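Local coordinates for hydrophilic protein, virA protein (Chromobacterium violaceum, PDB 3BO6), which probably acts as a phosphothreonine lyase effector of the SpvC type, removing phosphate from host signalling proteins by beta-elimination, at residues D11-F16 and E211-R216; G81-I86 and T135-P140. All coordinates share one frame; numbering follows the deposited sequence.

Contact 1: D11-F16 and E211-R216; sequences DLKTNF and EEPFYR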
# COMPACT_ATOMS: atom_id res chain seq x y z
N ASP A 11 5.94 -19.30 -5.78
CA ASP A 11 4.75 -19.95 -5.24
C ASP A 11 3.47 -19.39 -5.87
O ASP A 11 2.54 -20.13 -6.18
CB ASP A 11 4.71 -19.81 -3.71
CG ASP A 11 3.41 -20.29 -3.13
OD1 ASP A 11 3.20 -21.52 -3.10
OD2 ASP A 11 2.59 -19.45 -2.72
N LEU A 12 3.42 -18.07 -6.09
CA LEU A 12 2.28 -17.48 -6.78
C LEU A 12 2.12 -18.04 -8.20
O LEU A 12 1.00 -18.24 -8.66
CB LEU A 12 2.38 -15.95 -6.85
CG LEU A 12 2.23 -15.17 -5.56
CD1 LEU A 12 2.35 -13.68 -5.88
CD2 LEU A 12 0.89 -15.49 -4.86
N LYS A 13 3.23 -18.26 -8.90
CA LYS A 13 3.18 -18.84 -10.25
C LYS A 13 2.65 -20.26 -10.21
O LYS A 13 1.75 -20.63 -10.97
CB LYS A 13 4.56 -18.80 -10.91
CG LYS A 13 5.00 -17.42 -11.37
CD LYS A 13 6.44 -17.49 -11.88
CE LYS A 13 7.08 -16.12 -12.00
NZ LYS A 13 8.51 -16.27 -12.40
N THR A 14 3.21 -21.07 -9.32
CA THR A 14 2.82 -22.47 -9.22
C THR A 14 1.34 -22.59 -8.92
O THR A 14 0.66 -23.48 -9.42
CB THR A 14 3.62 -23.17 -8.11
OG1 THR A 14 5.01 -23.14 -8.44
CG2 THR A 14 3.17 -24.62 -7.95
N ASN A 15 0.83 -21.69 -8.09
CA ASN A 15 -0.53 -21.82 -7.58
C ASN A 15 -1.50 -20.78 -8.12
O ASN A 15 -2.60 -20.63 -7.60
CB ASN A 15 -0.51 -21.81 -6.05
CG ASN A 15 0.21 -23.02 -5.49
OD1 ASN A 15 -0.28 -24.14 -5.61
ND2 ASN A 15 1.37 -22.81 -4.88
N PHE A 16 -1.09 -20.10 -9.19
CA PHE A 16 -1.86 -18.98 -9.76
C PHE A 16 -3.32 -19.32 -10.01
O PHE A 16 -4.23 -18.64 -9.51
CB PHE A 16 -1.18 -18.51 -11.05
CG PHE A 16 -1.75 -17.25 -11.62
CD1 PHE A 16 -1.59 -16.04 -10.97
CD2 PHE A 16 -2.41 -17.25 -12.85
CE1 PHE A 16 -2.07 -14.87 -11.50
CE2 PHE A 16 -2.91 -16.08 -13.39
CZ PHE A 16 -2.74 -14.88 -12.70
N GLU A 211 2.62 -7.99 -15.64
CA GLU A 211 2.75 -9.45 -15.59
C GLU A 211 3.10 -10.03 -14.22
O GLU A 211 3.13 -11.25 -14.06
CB GLU A 211 3.73 -9.94 -16.67
CG GLU A 211 3.24 -9.60 -18.08
CD GLU A 211 4.13 -10.11 -19.19
OE1 GLU A 211 5.13 -10.81 -18.91
OE2 GLU A 211 3.81 -9.81 -20.35
N GLU A 212 3.37 -9.19 -13.22
CA GLU A 212 3.63 -9.70 -11.88
C GLU A 212 2.44 -10.49 -11.38
O GLU A 212 1.33 -9.97 -11.34
CB GLU A 212 3.88 -8.53 -10.91
CG GLU A 212 5.26 -7.90 -11.04
CD GLU A 212 6.37 -8.73 -10.39
OE1 GLU A 212 6.07 -9.55 -9.49
OE2 GLU A 212 7.55 -8.53 -10.76
N PRO A 213 2.65 -11.73 -10.96
CA PRO A 213 1.52 -12.52 -10.46
C PRO A 213 0.75 -11.79 -9.35
O PRO A 213 -0.48 -11.78 -9.38
CB PRO A 213 2.20 -13.81 -9.98
CG PRO A 213 3.35 -13.98 -10.95
CD PRO A 213 3.87 -12.55 -11.15
N PHE A 214 1.44 -11.16 -8.41
CA PHE A 214 0.73 -10.45 -7.35
C PHE A 214 -0.18 -9.37 -7.91
O PHE A 214 -1.33 -9.23 -7.48
CB PHE A 214 1.71 -9.86 -6.31
CG PHE A 214 1.03 -9.04 -5.23
CD1 PHE A 214 0.55 -9.64 -4.09
CD2 PHE A 214 0.82 -7.67 -5.40
CE1 PHE A 214 -0.10 -8.90 -3.11
CE2 PHE A 214 0.18 -6.93 -4.43
CZ PHE A 214 -0.28 -7.55 -3.28
N TYR A 215 0.33 -8.60 -8.86
CA TYR A 215 -0.47 -7.54 -9.48
C TYR A 215 -1.69 -8.12 -10.18
O TYR A 215 -2.80 -7.60 -10.06
CB TYR A 215 0.37 -6.75 -10.48
CG TYR A 215 -0.44 -5.69 -11.20
CD1 TYR A 215 -0.82 -4.53 -10.55
CD2 TYR A 215 -0.82 -5.86 -12.53
CE1 TYR A 215 -1.56 -3.56 -11.19
CE2 TYR A 215 -1.58 -4.88 -13.18
CZ TYR A 215 -1.92 -3.72 -12.50
OH TYR A 215 -2.67 -2.74 -13.12
N ARG A 216 -1.50 -9.21 -10.92
CA ARG A 216 -2.61 -9.83 -11.63
C ARG A 216 -3.69 -10.30 -10.65
O ARG A 216 -4.89 -10.17 -10.91
CB ARG A 216 -2.11 -10.98 -12.50
CG ARG A 216 -1.14 -10.51 -13.59
CD ARG A 216 -0.70 -11.65 -14.50
NE ARG A 216 -1.83 -12.16 -15.28
CZ ARG A 216 -1.76 -13.23 -16.06
NH1 ARG A 216 -0.62 -13.92 -16.12
NH2 ARG A 216 -2.84 -13.63 -16.73

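Contact 2: G81-I86 and T135-P140; sequences GDKFHI and TLYVKP. With SO4 (sulfate ion), chain C.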
# COMPACT_ATOMS: atom_id res chain seq x y z
N GLY A 81 8.70 -7.43 -1.82
CA GLY A 81 8.78 -6.34 -2.78
C GLY A 81 7.47 -5.70 -3.20
O GLY A 81 7.49 -4.66 -3.84
N ASP A 82 6.33 -6.30 -2.85
CA ASP A 82 5.06 -5.76 -3.32
C ASP A 82 4.65 -4.52 -2.55
O ASP A 82 4.61 -4.52 -1.31
CB ASP A 82 3.99 -6.85 -3.27
CG ASP A 82 4.34 -8.03 -4.13
OD1 ASP A 82 4.63 -7.82 -5.31
OD2 ASP A 82 4.34 -9.18 -3.63
N LYS A 83 4.38 -3.44 -3.27
CA LYS A 83 3.97 -2.20 -2.60
C LYS A 83 2.96 -1.45 -3.43
O LYS A 83 2.91 -1.54 -4.67
CB LYS A 83 5.19 -1.33 -2.28
CG LYS A 83 5.85 -0.69 -3.49
CD LYS A 83 7.33 -0.32 -3.21
CE LYS A 83 7.47 0.72 -2.12
NZ LYS A 83 8.91 0.98 -1.83
N PHE A 84 2.13 -0.69 -2.73
CA PHE A 84 1.20 0.22 -3.37
C PHE A 84 1.53 1.65 -3.04
O PHE A 84 2.03 1.95 -1.96
CB PHE A 84 -0.24 -0.01 -2.88
CG PHE A 84 -0.78 -1.38 -3.17
CD1 PHE A 84 -0.99 -2.29 -2.14
CD2 PHE A 84 -1.15 -1.73 -4.45
CE1 PHE A 84 -1.52 -3.55 -2.39
CE2 PHE A 84 -1.69 -2.99 -4.72
CZ PHE A 84 -1.87 -3.90 -3.68
N HIS A 85 1.19 2.55 -3.96
CA HIS A 85 1.17 3.97 -3.66
C HIS A 85 -0.26 4.44 -3.78
O HIS A 85 -1.08 3.82 -4.48
CB HIS A 85 2.05 4.72 -4.66
CG HIS A 85 3.49 4.34 -4.59
ND1 HIS A 85 4.13 3.67 -5.60
CD2 HIS A 85 4.42 4.55 -3.62
CE1 HIS A 85 5.40 3.48 -5.27
NE2 HIS A 85 5.60 4.01 -4.08
N ILE A 86 -0.56 5.54 -3.10
CA ILE A 86 -1.84 6.23 -3.22
C ILE A 86 -1.55 7.66 -3.63
O ILE A 86 -0.75 8.35 -2.99
CB ILE A 86 -2.63 6.23 -1.90
CG1 ILE A 86 -2.70 4.82 -1.31
CG2 ILE A 86 -4.05 6.79 -2.14
CD1 ILE A 86 -3.42 4.74 0.04
N THR A 135 2.58 5.26 0.88
CA THR A 135 3.20 4.02 0.44
C THR A 135 2.79 2.91 1.39
O THR A 135 2.94 3.04 2.60
CB THR A 135 4.73 4.17 0.44
OG1 THR A 135 5.10 5.23 -0.45
CG2 THR A 135 5.39 2.86 -0.01
N LEU A 136 2.23 1.83 0.84
CA LEU A 136 1.76 0.68 1.62
C LEU A 136 2.63 -0.52 1.30
O LEU A 136 2.76 -0.89 0.12
CB LEU A 136 0.32 0.32 1.25
CG LEU A 136 -0.72 1.44 1.15
CD1 LEU A 136 -2.06 0.87 0.69
CD2 LEU A 136 -0.89 2.12 2.48
N TYR A 137 3.20 -1.15 2.32
CA TYR A 137 4.06 -2.31 2.14
C TYR A 137 3.29 -3.59 2.38
O TYR A 137 2.77 -3.81 3.48
CB TYR A 137 5.27 -2.23 3.08
CG TYR A 137 6.10 -0.99 2.85
CD1 TYR A 137 7.12 -0.97 1.91
CD2 TYR A 137 5.83 0.17 3.54
CE1 TYR A 137 7.88 0.19 1.72
CE2 TYR A 137 6.57 1.31 3.35
CZ TYR A 137 7.58 1.33 2.44
OH TYR A 137 8.27 2.51 2.30
N VAL A 138 3.20 -4.44 1.35
CA VAL A 138 2.47 -5.69 1.45
C VAL A 138 3.48 -6.77 1.82
O VAL A 138 4.61 -6.77 1.32
CB VAL A 138 1.82 -6.05 0.11
CG1 VAL A 138 0.93 -7.28 0.29
CG2 VAL A 138 1.00 -4.87 -0.41
N LYS A 139 3.08 -7.66 2.73
CA LYS A 139 3.93 -8.81 3.09
C LYS A 139 3.09 -10.08 2.98
O LYS A 139 1.92 -10.06 3.33
CB LYS A 139 4.40 -8.68 4.54
CG LYS A 139 5.26 -7.45 4.83
CD LYS A 139 5.15 -7.07 6.31
CE LYS A 139 5.51 -8.22 7.24
NZ LYS A 139 5.22 -7.88 8.68
N PRO A 140 3.70 -11.18 2.51
CA PRO A 140 2.99 -12.46 2.60
C PRO A 140 2.65 -12.74 4.06
O PRO A 140 3.43 -12.40 4.95
CB PRO A 140 4.00 -13.50 2.08
CG PRO A 140 5.19 -12.77 1.68
CD PRO A 140 5.07 -11.31 2.00
S SO4 C . 9.11 3.73 -4.08
O1 SO4 C . 8.44 3.54 -5.38
O2 SO4 C . 10.04 2.64 -3.84
O3 SO4 C . 9.84 4.98 -4.10
O4 SO4 C . 8.12 3.73 -3.01
O HOH W 1 5.76 -8.36 -0.60
O HOH W 2 9.53 2.79 0.17

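Contact 1: D11-F16 and E211-R216
Terminal helices meet here: the end of the N-terminal helix 7-14 and the start of helix 16-24 pack on the first turn of the C-terminal helix 213-219, and the contact's centre lies about 18 Å from the centre of the chain. Pro213, the first helical residue after the N-cap position Glu212, fits against Leu12 and Lys13. Its CB lies 3.8 Å from Leu12 CB, and its CG meets the aliphatic CG of Lys13 at the same distance. The CA atoms of Leu12 and Pro213 are 6.2 Å apart, close enough that the apolar contact starts at the beta carbons. Beyond it, Leu12 CD1 reaches the backbone N of Phe214 at 3.7 Å and touches its CB, the two side chains running side by side; Leu12 also rests on Leu217. The charged end of Lys13 takes no part in this packing and forms a salt bridge with Glu10.

Phe16 extends the contact along the C-terminal helix. With CG anti to the backbone N (chi1 -172°), its ring projects to Arg216, and the two side chains cross at roughly a right angle. The planes of ring and guanidinium are 46° apart, which rules out a parallel stack. Arg216 NE is held in a salt bridge by Glu220, while Phe16 CZ sits 3.8 Å above the guanidinium plane, over its centre.

Contact 2: G81-I86 and T135-P140
The Phe84 ring meets a Val138 methyl obliquely, Phe84 CE1 lying 3.5 Å from Val138 CG2, while Phe84 CB rests against Leu136 CD1. Ile86 CD1 adds to this apolar face, and helix 149-168 covers it through Ile159, Leu162 and Leu166. Strands 82-86 and 135-137 run antiparallel as neighbours in the central sheet, with axes 4.6 Å apart at closest approach. Phe84 and Leu136 form the hydrogen-bonded pair, with Leu136 N to Phe84 O at 2.8 Å and nearly straight (173°), and Phe84 N returning to Leu136 O. Val138 N to Asp82 O continues the ladder past the end of strand 135-137, where a water joins Asp82 N to Val138 O.

Lys83, His85, Thr135 and Tyr137 project from the other face. Lys83 CG lies between the backbone N and the carbonyl carbon (chi1 71°) and the chain bends at chi3; CE passes Thr135 CG2, and NZ reaches sulfate O2 at 2.8 Å. A water links NZ to Tyr137 OH, and Glu194 forms a salt bridge with the same amine. His85 NE2 donates to sulfate O4 at 2.8 Å with an angle of 166°, and Thr135 OG1 lies near the ring plane at its edge, 3.3 Å from His85 CD2. On the other ring nitrogen, ND1 is hydrogen-bonded to Asp180, which helps fix the ring's rotation. Arg127, Arg192 and Arg199 also bind the sulfate, probably acquired from the crystallisation liquor. A basic site in which several side chains donate hydrogen bonds to one oxyanion is consistent with a pocket for the substrate phosphate in a phosphothreonine lyase.

How the contacts relate
Contact 1 and contact 2 lie with their centres about 16 Å apart and meet through Phe214, which belongs to the first and presses on the second. Its ring carbon CG is 3.6 Å from Asp82 CG, CE2 is 3.7 Å from Phe84 CZ, and CZ is 3.8 Å from Val138 CG1. The C-terminal helix thus packs by one side on helix 7-14 and by Phe214 on the apolar face of the sheet. The sulfate lies across the sheet from this packing, bound by Lys83 and His85, whose side chains alternate with Phe84 along strand 82-86. Contact 1 packs the two terminal helices together, and Phe214 carries that packing to the sheet face turned away from the probable phosphate pocket.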